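Local coordinates for protein putative SnoaL-like polyketide cyclase (Jannaschia sp., PDB 3KKG) that is of unknown function but, as a SnoaL-like member of the NTF2-type fold, may catalyse a polyketide ring closure within a pocket of its cone-shaped barrel, at residues Ile44-Gln49 and Tyr129-Leu134; Phe68-Val73 and Ala94-Phe99; Ala89-Ala94 and Val111-Leu116. One frame throughout, in Å; residues are numbered along the deposited sequence. Where two conformers were deposited one is given.

Interaction 1: residues Ile44-Gln49 and Tyr129-Leu134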
loop_
_atom_site.group_PDB
_atom_site.type_symbol
_atom_site.label_atom_id
_atom_site.label_comp_id
_atom_site.label_asym_id
_atom_site.label_seq_id
_atom_site.Cartn_x
_atom_site.Cartn_y
_atom_site.Cartn_z
ATOM N N ILE A 44 11.088 1.137 4.727
ATOM C CA ILE A 44 10.406 -0.115 4.976
ATOM C C ILE A 44 9.824 -0.566 3.630
ATOM O O ILE A 44 9.015 0.173 3.025
ATOM C CB ILE A 44 9.284 0.054 6.019
ATOM C CG1 ILE A 44 9.888 0.388 7.393
ATOM C CG2 ILE A 44 8.408 -1.222 6.108
ATOM C CD1 ILE A 44 8.858 0.825 8.440
ATOM N N PHE A 45 10.287 -1.713 3.143
ATOM C CA PHE A 45 9.899 -2.225 1.844
ATOM C C PHE A 45 8.981 -3.400 2.078
ATOM O O PHE A 45 9.433 -4.450 2.538
ATOM C CB PHE A 45 11.151 -2.624 1.080
ATOM C CG PHE A 45 10.922 -3.088 -0.312
ATOM C CD1 PHE A 45 10.651 -2.203 -1.295
ATOM C CD2 PHE A 45 11.037 -4.412 -0.635
ATOM C CE1 PHE A 45 10.536 -2.613 -2.626
ATOM C CE2 PHE A 45 10.879 -4.845 -1.969
ATOM C CZ PHE A 45 10.594 -3.943 -2.932
ATOM N N HIS A 46 7.689 -3.245 1.827
ATOM C CA HIS A 46 6.694 -4.275 2.087
ATOM C C HIS A 46 6.821 -4.685 3.585
ATOM O O HIS A 46 6.749 -3.841 4.466
ATOM C CB HIS A 46 6.824 -5.427 1.060
ATOM C CG HIS A 46 6.585 -4.989 -0.345
ATOM N ND1 HIS A 46 7.582 -4.419 -1.109
ATOM C CD2 HIS A 46 5.449 -4.877 -1.078
ATOM C CE1 HIS A 46 7.062 -4.016 -2.269
ATOM N NE2 HIS A 46 5.774 -4.275 -2.265
ATOM N N SER A 47 6.914 -5.990 3.899
ATOM C CA SER A 47 7.022 -6.446 5.285
ATOM C C SER A 47 8.477 -6.628 5.714
ATOM O O SER A 47 8.729 -7.111 6.837
ATOM C CB SER A 47 6.270 -7.758 5.536
ATOM O OG SER A 47 6.916 -8.826 4.899
ATOM N N ASN A 48 9.431 -6.216 4.867
ATOM C CA ASN A 48 10.877 -6.349 5.244
ATOM C C ASN A 48 11.197 -5.515 6.464
ATOM O O ASN A 48 10.562 -4.518 6.742
ATOM C CB ASN A 48 11.834 -5.890 4.165
ATOM C CG ASN A 48 11.836 -6.734 2.925
ATOM O OD1 ASN A 48 12.606 -6.438 1.987
ATOM N ND2 ASN A 48 10.994 -7.727 2.868
ATOM N N GLN A 49 12.210 -5.955 7.228
ATOM C CA GLN A 49 12.655 -5.160 8.349
ATOM C C GLN A 49 13.145 -3.801 7.815
ATOM O O GLN A 49 13.636 -3.699 6.683
ATOM C CB GLN A 49 13.733 -5.874 9.179
ATOM C CG GLN A 49 15.106 -6.021 8.535
ATOM C CD GLN A 49 16.168 -6.565 9.509
ATOM O OE1 GLN A 49 15.843 -7.163 10.539
ATOM N NE2 GLN A 49 17.438 -6.363 9.172
ATOM N N TYR A 129 6.519 1.296 1.922
ATOM C CA TYR A 129 6.238 1.063 0.532
ATOM C C TYR A 129 5.512 -0.241 0.285
ATOM O O TYR A 129 5.895 -1.291 0.774
ATOM C CB TYR A 129 7.573 1.084 -0.262
ATOM C CG TYR A 129 7.350 0.973 -1.738
ATOM C CD1 TYR A 129 6.888 2.065 -2.450
ATOM C CD2 TYR A 129 7.584 -0.189 -2.426
ATOM C CE1 TYR A 129 6.611 1.973 -3.777
ATOM C CE2 TYR A 129 7.325 -0.278 -3.778
ATOM C CZ TYR A 129 6.860 0.805 -4.449
ATOM O OH TYR A 129 6.576 0.730 -5.799
ATOM N N PHE A 130 4.573 -0.181 -0.677
ATOM C CA PHE A 130 3.999 -1.385 -1.263
ATOM C C PHE A 130 3.762 -1.220 -2.739
ATOM O O PHE A 130 3.249 -0.185 -3.176
ATOM C CB PHE A 130 2.630 -1.732 -0.698
ATOM C CG PHE A 130 2.582 -1.958 0.778
ATOM C CD1 PHE A 130 2.420 -0.921 1.658
ATOM C CD2 PHE A 130 2.606 -3.246 1.309
ATOM C CE1 PHE A 130 2.352 -1.155 3.053
ATOM C CE2 PHE A 130 2.511 -3.490 2.664
ATOM C CZ PHE A 130 2.395 -2.471 3.518
ATOM N N THR A 131 4.036 -2.255 -3.518
ATOM C CA THR A 131 3.489 -2.455 -4.864
ATOM C C THR A 131 2.903 -3.836 -4.965
ATOM O O THR A 131 2.786 -4.534 -3.983
ATOM C CB THR A 131 4.527 -2.098 -5.931
ATOM O OG1 THR A 131 3.887 -2.111 -7.231
ATOM C CG2 THR A 131 5.702 -3.081 -5.988
ATOM N N ASP A 132 2.579 -4.284 -6.188
ATOM C CA ASP A 132 2.193 -5.695 -6.355
ATOM C C ASP A 132 3.470 -6.463 -6.714
ATOM O O ASP A 132 3.772 -6.805 -7.851
ATOM C CB ASP A 132 1.175 -5.855 -7.470
ATOM C CG ASP A 132 0.564 -7.253 -7.471
ATOM O OD1 ASP A 132 1.146 -8.183 -6.845
ATOM O OD2 ASP A 132 -0.482 -7.448 -8.139
ATOM N N LEU A 133 4.281 -6.703 -5.680
ATOM C CA LEU A 133 5.563 -7.314 -5.874
ATOM C C LEU A 133 5.418 -8.766 -6.308
ATOM O O LEU A 133 6.248 -9.228 -7.093
ATOM C CB LEU A 133 6.414 -7.220 -4.603
ATOM C CG LEU A 133 7.874 -7.625 -4.709
ATOM C CD1 LEU A 133 8.652 -6.743 -5.659
ATOM C CD2 LEU A 133 8.522 -7.554 -3.303
ATOM N N LEU A 134 4.382 -9.473 -5.892
ATOM C CA LEU A 134 4.164 -10.838 -6.375
ATOM C C LEU A 134 3.939 -10.827 -7.889
ATOM O O LEU A 134 4.507 -11.636 -8.647
ATOM C CB LEU A 134 2.942 -11.467 -5.692
ATOM C CG LEU A 134 2.605 -12.868 -6.157
ATOM C CD1 LEU A 134 3.774 -13.837 -5.860
ATOM C CD2 LEU A 134 1.275 -13.344 -5.494
HETATM O O HOH W 1 5.725 -1.293 3.917
#
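His46 and Tyr129 meet where strand 41-45 pairs in parallel with strand 123-131 in the curved sheet of the SnoaL-like, NTF2-type fold. The pairing is short: Phe45 is the bridge partner of Tyr129, Ile44 O accepts a weak bond from Tyr129 N, and His46 N gives Tyr129 O a better-directed one of 2.9 Å. From Phe45 itself the chain enters a type II' turn to Asn48.

The tight part is the imidazole. With CG anti to the carbonyl carbon (chi1 -62°), the His46 ring reaches past Tyr129 to the backbone of Thr131 and continues the pairing where the main chain of 44-49 has turned off. Thr131 N points a nearly straight N-H (173°) at His46 NE2, 2.9 Å away, although this donor lies 33° out of the ring plane. Tyr129 O lies over the centre of one imidazole face; Leu133 CD2 covers the other in a CH-pi contact, 4.1 Å from the ring centroid. The same methyl meets Phe45 CE2 at 3.8 Å. Phe45 and Tyr129 point the same way with rings near parallel but slid apart, and Phe45 CE1 comes within 3.8 Å of Tyr129 CD2. Tyr129 OH is hydrogen-bonded to Asp113 OD2 on the next strand.

The looser side is the turn, where the more exposed Ser47 and Asn48 touch nothing in 129-134; Ser47 OG hydrogen-bonds Asp132 of the second subunit. Water 1, lying over one face of the Phe130 ring, donates to His46 O at 2.8 Å and also to Tyr129 O.

Interaction 2: residues Phe68-Val73 and Ala94-Phe99; sequences FPRLEV and AQDGPF
Phe68 packs against Ala94, Gln95 and Phe99 where, in this NTF2-type fold, the loop after strand 84-94, with an inverse gamma turn centred on Gln95, passes the type I turn Phe68-Leu71 leading into strand 72-81. From CB the side chain leaves with CG anti to the carbonyl carbon (chi1 -64°), which carries the ring over the Ala94-Gln95 backbone. CB and CG only skirt Ala94 O, whereas CD2 comes to 3.5 Å from it. Farther out, CE2 touches Gln95 CB at 3.6 Å, and CZ meets the CB and CG of the same glutamine. Gln95 CA also stands over a face of the ring, 4.1 Å from its centroid, in a CH-pi contact. On the remaining flank CD1 lies 4.0 Å from Phe99 CD1, and CE1 sits 3.6 Å above the centre of the Phe99 ring, a T-shaped pair with planes at 81° in which Phe68 supplies the edge. Val136 of helix 133-140 also packs on Phe68.

The solvent side is polar and hydrated. Water 2 accepts from Arg70 N and donates to Ala94 O. In one of its two conformers Arg70 brings NH1 to 3.7 Å from Asp96 OD2, a long and doubtful salt bridge that water 3 also spans.

The chemistry divides by depth: aromatic and aliphatic surfaces meet around buried Phe68, whereas the exposed charges are joined by a long salt bridge and water, probably a weaker, more adaptable pairing.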
loop_
_atom_site.group_PDB
_atom_site.type_symbol
_atom_site.label_atom_id
_atom_site.label_comp_id
_atom_site.label_asym_id
_atom_site.label_seq_id
_atom_site.Cartn_x
_atom_site.Cartn_y
_atom_site.Cartn_z
ATOM N N PHE A 68 15.460 -1.740 -12.721
ATOM C CA PHE A 68 14.579 -0.994 -13.631
ATOM C C PHE A 68 15.184 0.411 -13.830
ATOM O O PHE A 68 14.666 1.384 -13.311
ATOM C CB PHE A 68 13.179 -0.883 -13.068
ATOM C CG PHE A 68 12.464 -2.193 -12.915
ATOM C CD1 PHE A 68 12.642 -2.957 -11.780
ATOM C CD2 PHE A 68 11.634 -2.697 -13.921
ATOM C CE1 PHE A 68 11.998 -4.167 -11.636
ATOM C CE2 PHE A 68 10.937 -3.905 -13.757
ATOM C CZ PHE A 68 11.138 -4.642 -12.623
ATOM N N PRO A 69 16.282 0.528 -14.569
ATOM C CA PRO A 69 16.985 1.784 -14.586
ATOM C C PRO A 69 16.275 2.940 -15.235
ATOM O O PRO A 69 16.648 4.104 -14.989
ATOM C CB PRO A 69 18.277 1.454 -15.357
ATOM C CG PRO A 69 18.165 0.082 -15.767
ATOM C CD PRO A 69 17.001 -0.547 -15.295
ATOM N N ARG A 70 15.309 2.663 -16.123
ATOM C CA ARG A 70 14.465 3.708 -16.774
ATOM C C ARG A 70 13.052 3.792 -16.152
ATOM O O ARG A 70 12.171 4.420 -16.734
ATOM C CB ARG A 70 14.291 3.496 -18.307
ATOM C CG ARG A 70 15.522 3.745 -19.219
ATOM C CD ARG A 70 15.145 3.710 -20.733
ATOM N NE ARG A 70 16.338 3.822 -21.625
ATOM C CZ ARG A 70 17.060 2.767 -22.047
ATOM N NH1 ARG A 70 16.686 1.560 -21.709
ATOM N NH2 ARG A 70 18.118 2.944 -22.787
ATOM N N LEU A 71 12.824 3.200 -14.982
ATOM C CA LEU A 71 11.472 3.148 -14.409
ATOM C C LEU A 71 10.863 4.540 -14.394
ATOM O O LEU A 71 11.469 5.499 -13.927
ATOM C CB LEU A 71 11.546 2.594 -12.994
ATOM C CG LEU A 71 10.219 2.087 -12.416
ATOM C CD1 LEU A 71 9.653 0.904 -13.157
ATOM C CD2 LEU A 71 10.479 1.697 -10.966
ATOM N N GLU A 72 9.637 4.591 -14.910
ATOM C CA GLU A 72 8.821 5.794 -14.885
ATOM C C GLU A 72 7.751 5.726 -13.828
ATOM O O GLU A 72 7.128 4.696 -13.640
ATOM C CB GLU A 72 8.158 6.029 -16.243
ATOM C CG GLU A 72 9.170 6.330 -17.355
ATOM C CD GLU A 72 8.513 6.442 -18.738
ATOM O OE1 GLU A 72 7.273 6.327 -18.836
ATOM O OE2 GLU A 72 9.251 6.523 -19.713
ATOM N N VAL A 73 7.532 6.853 -13.171
ATOM C CA VAL A 73 6.472 6.985 -12.168
ATOM C C VAL A 73 5.505 8.086 -12.564
ATOM O O VAL A 73 5.917 9.158 -12.940
ATOM C CB VAL A 73 7.070 7.132 -10.709
ATOM C CG1 VAL A 73 7.922 8.388 -10.568
ATOM C CG2 VAL A 73 5.935 7.069 -9.680
ATOM N N ALA A 94 11.006 -1.550 -17.935
ATOM C CA ALA A 94 11.557 -2.858 -18.248
ATOM C C ALA A 94 12.596 -3.290 -17.239
ATOM O O ALA A 94 13.445 -2.478 -16.858
ATOM C CB ALA A 94 12.190 -2.826 -19.651
ATOM N N GLN A 95 12.603 -4.578 -16.963
ATOM C CA GLN A 95 13.569 -5.153 -16.001
ATOM C C GLN A 95 14.882 -5.432 -16.747
ATOM O O GLN A 95 15.218 -6.577 -16.996
ATOM C CB GLN A 95 13.008 -6.407 -15.318
ATOM C CG GLN A 95 13.949 -6.864 -14.193
ATOM C CD GLN A 95 14.353 -8.309 -14.282
ATOM O OE1 GLN A 95 13.752 -9.116 -15.011
ATOM N NE2 GLN A 95 15.416 -8.649 -13.554
ATOM N N ASP A 96 15.625 -4.371 -17.061
ATOM C CA ASP A 96 16.833 -4.480 -17.829
ATOM C C ASP A 96 18.092 -4.786 -17.012
ATOM O O ASP A 96 19.168 -4.978 -17.566
ATOM C CB ASP A 96 17.095 -3.174 -18.572
ATOM C CG ASP A 96 16.173 -2.954 -19.806
ATOM O OD1 ASP A 96 15.562 -3.898 -20.307
ATOM O OD2 ASP A 96 16.164 -1.787 -20.258
ATOM N N GLY A 97 17.923 -4.765 -15.697
ATOM C CA GLY A 97 19.005 -5.174 -14.772
ATOM C C GLY A 97 18.570 -6.238 -13.788
ATOM O O GLY A 97 17.408 -6.600 -13.687
ATOM N N PRO A 98 19.566 -6.737 -13.035
ATOM C CA PRO A 98 19.226 -7.716 -12.037
ATOM C C PRO A 98 18.289 -7.147 -10.990
ATOM O O PRO A 98 18.408 -5.957 -10.642
ATOM C CB PRO A 98 20.566 -8.030 -11.357
ATOM C CG PRO A 98 21.550 -7.220 -11.941
ATOM C CD PRO A 98 20.979 -6.362 -13.028
ATOM N N PHE A 99 17.320 -7.933 -10.559
ATOM C CA PHE A 99 16.315 -7.459 -9.553
ATOM C C PHE A 99 15.926 -8.590 -8.583
ATOM O O PHE A 99 15.336 -9.567 -8.990
ATOM C CB PHE A 99 15.060 -6.968 -10.277
ATOM C CG PHE A 99 14.056 -6.297 -9.369
ATOM C CD1 PHE A 99 14.317 -5.037 -8.860
ATOM C CD2 PHE A 99 12.861 -6.900 -9.072
ATOM C CE1 PHE A 99 13.355 -4.394 -8.067
ATOM C CE2 PHE A 99 11.942 -6.266 -8.257
ATOM C CZ PHE A 99 12.182 -5.006 -7.792
HETATM O O HOH W 2 14.087 0.281 -16.945
HETATM O O HOH W 3 14.596 0.396 -19.836
#

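Interaction 3: residues Ala89-Ala94 and Val111-Leu116; sequences ARLTGA and VPDVTL
An antiparallel ladder in the curved sheet of the NTF2-type fold joins strands 84-94 and 108-120 here, with short-segment axes at 132°. Ala89-Asp113 and Leu91-Val111 are hydrogen-bonded pairs; Arg90-Pro112, a non-hydrogen-bonded pair, lies between them. The straightest of the four bonds runs from Leu91 N to Val111 O, 2.8 Å at 173°. Ala89 N to Asp113 O is longer, at 3.2 Å.

On the face carrying Ala89, Leu91, Val111 and Asp113, Leu91 crosses Asp113 at about a right angle. With CG between the backbone N and the carbonyl carbon (chi1 77°), the Asp113 carboxylate turns toward strand 84-94: OD1 comes to 3.3 Å from Ala89 CB and OD2 to 3.5 Å from Leu91 CD1. Tyr129 is the hydrogen-bond partner of OD2.

On the other face Arg90, in one of its two conformers, bends at chi3 and lies alongside Pro112. Its guanidinium is laid over the Val111-Pro112 peptide, with NH1 3.5 Å from Pro112 CB, and NH2 forms a salt bridge with Asp110.

Strand 72-81 flanks this ladder beyond 84-94, strand 123-131 flanks it beyond 108-120, and Ser47 of the second subunit packs on Pro112.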
loop_
_atom_site.group_PDB
_atom_site.type_symbol
_atom_site.label_atom_id
_atom_site.label_comp_id
_atom_site.label_asym_id
_atom_site.label_seq_id
_atom_site.Cartn_x
_atom_site.Cartn_y
_atom_site.Cartn_z
ATOM N N ALA A 89 0.876 5.851 -7.030
ATOM C CA ALA A 89 1.469 6.096 -8.321
ATOM C C ALA A 89 1.318 4.859 -9.168
ATOM O O ALA A 89 0.817 3.824 -8.719
ATOM C CB ALA A 89 2.971 6.557 -8.213
ATOM N N ARG A 90 1.667 5.000 -10.441
ATOM C CA ARG A 90 1.878 3.831 -11.284
ATOM C C ARG A 90 3.287 3.827 -11.819
ATOM O O ARG A 90 3.866 4.861 -12.109
ATOM C CB ARG A 90 0.862 3.718 -12.387
ATOM C CG ARG A 90 -0.545 3.403 -11.883
ATOM C CD ARG A 90 -1.454 3.046 -13.042
ATOM N NE ARG A 90 -1.175 1.692 -13.554
ATOM C CZ ARG A 90 -1.664 0.559 -13.019
ATOM N NH1 ARG A 90 -2.498 0.623 -11.994
ATOM N NH2 ARG A 90 -1.384 -0.641 -13.527
ATOM N N LEU A 91 3.834 2.635 -11.885
ATOM C CA LEU A 91 5.200 2.390 -12.349
ATOM C C LEU A 91 5.159 1.623 -13.656
ATOM O O LEU A 91 4.445 0.626 -13.751
ATOM C CB LEU A 91 5.943 1.489 -11.354
ATOM C CG LEU A 91 6.043 2.027 -9.952
ATOM C CD1 LEU A 91 6.791 1.011 -9.040
ATOM C CD2 LEU A 91 6.730 3.372 -9.911
ATOM N N THR A 92 5.993 2.065 -14.586
ATOM C CA THR A 92 6.141 1.372 -15.855
ATOM C C THR A 92 7.604 1.328 -16.237
ATOM O O THR A 92 8.313 2.313 -16.194
ATOM C CB THR A 92 5.336 2.010 -16.986
ATOM O OG1 THR A 92 5.698 3.385 -17.084
ATOM C CG2 THR A 92 3.837 1.873 -16.719
ATOM N N GLY A 93 8.047 0.164 -16.725
ATOM C CA GLY A 93 9.394 0.041 -17.270
ATOM C C GLY A 93 9.824 -1.391 -17.354
ATOM O O GLY A 93 9.129 -2.302 -16.972
ATOM N N ALA A 94 11.006 -1.550 -17.935
ATOM C CA ALA A 94 11.557 -2.858 -18.248
ATOM C C ALA A 94 12.596 -3.290 -17.239
ATOM O O ALA A 94 13.445 -2.478 -16.858
ATOM C CB ALA A 94 12.190 -2.826 -19.651
ATOM N N VAL A 111 2.430 -1.412 -12.905
ATOM C CA VAL A 111 1.824 -1.707 -11.614
ATOM C C VAL A 111 1.502 -0.449 -10.810
ATOM O O VAL A 111 2.244 0.523 -10.884
ATOM C CB VAL A 111 2.706 -2.660 -10.741
ATOM C CG1 VAL A 111 2.676 -4.086 -11.310
ATOM C CG2 VAL A 111 4.138 -2.105 -10.574
ATOM N N PRO A 112 0.448 -0.506 -10.016
ATOM C CA PRO A 112 0.182 0.559 -9.036
ATOM C C PRO A 112 1.093 0.394 -7.838
ATOM O O PRO A 112 1.562 -0.718 -7.531
ATOM C CB PRO A 112 -1.284 0.335 -8.683
ATOM C CG PRO A 112 -1.402 -1.194 -8.679
ATOM C CD PRO A 112 -0.492 -1.635 -9.846
ATOM N N ASP A 113 1.274 1.460 -7.083
ATOM C CA ASP A 113 1.999 1.378 -5.836
ATOM C C ASP A 113 1.447 2.382 -4.862
ATOM O O ASP A 113 0.560 3.196 -5.190
ATOM C CB ASP A 113 3.470 1.450 -6.050
ATOM C CG ASP A 113 4.011 2.800 -6.328
ATOM O OD1 ASP A 113 3.271 3.796 -6.367
ATOM O OD2 ASP A 113 5.247 2.889 -6.574
ATOM N N VAL A 114 1.980 2.365 -3.670
ATOM C CA VAL A 114 1.647 3.351 -2.617
ATOM C C VAL A 114 2.849 3.520 -1.713
ATOM O O VAL A 114 3.525 2.566 -1.323
ATOM C CB VAL A 114 0.407 2.941 -1.843
ATOM C CG1 VAL A 114 0.559 1.617 -1.157
ATOM C CG2 VAL A 114 0.077 4.053 -0.808
ATOM N N THR A 115 3.230 4.785 -1.457
ATOM C CA THR A 115 4.329 5.154 -0.570
ATOM C C THR A 115 3.749 5.970 0.552
ATOM O O THR A 115 3.020 6.951 0.268
ATOM C CB THR A 115 5.442 5.903 -1.344
ATOM O OG1 THR A 115 5.677 5.220 -2.607
ATOM C CG2 THR A 115 6.714 5.988 -0.563
ATOM N N LEU A 116 4.096 5.621 1.780
ATOM C CA LEU A 116 3.507 6.229 2.959
ATOM C C LEU A 116 4.633 6.898 3.720
ATOM O O LEU A 116 5.521 6.210 4.283
ATOM C CB LEU A 116 2.806 5.142 3.783
ATOM C CG LEU A 116 1.752 4.375 2.965
ATOM C CD1 LEU A 116 2.068 2.917 2.927
ATOM C CD2 LEU A 116 0.383 4.602 3.499
#

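How the interactions relate
All three interactions reach one sheet, at different depths. Interactions 1 and 3 are buried and lie on adjacent strands, 123-131 and 108-120, which Thr131 OG1 helps to join through a probable hydrogen bond to Pro112 O at 2.7 Å. Both also touch the second subunit. Interaction 3 is mainly a regular backbone ladder, whereas in interaction 1 a histidine ring replaces main chain beside a short parallel pairing. Interaction 2 is only partly buried and relies on ring packing, waters and a long salt bridge. It shares Ala94 with interaction 3; its Glu72 N probably hydrogen-bonds Thr92 O of interaction 3, and its Phe99 touches Leu133 of interaction 1.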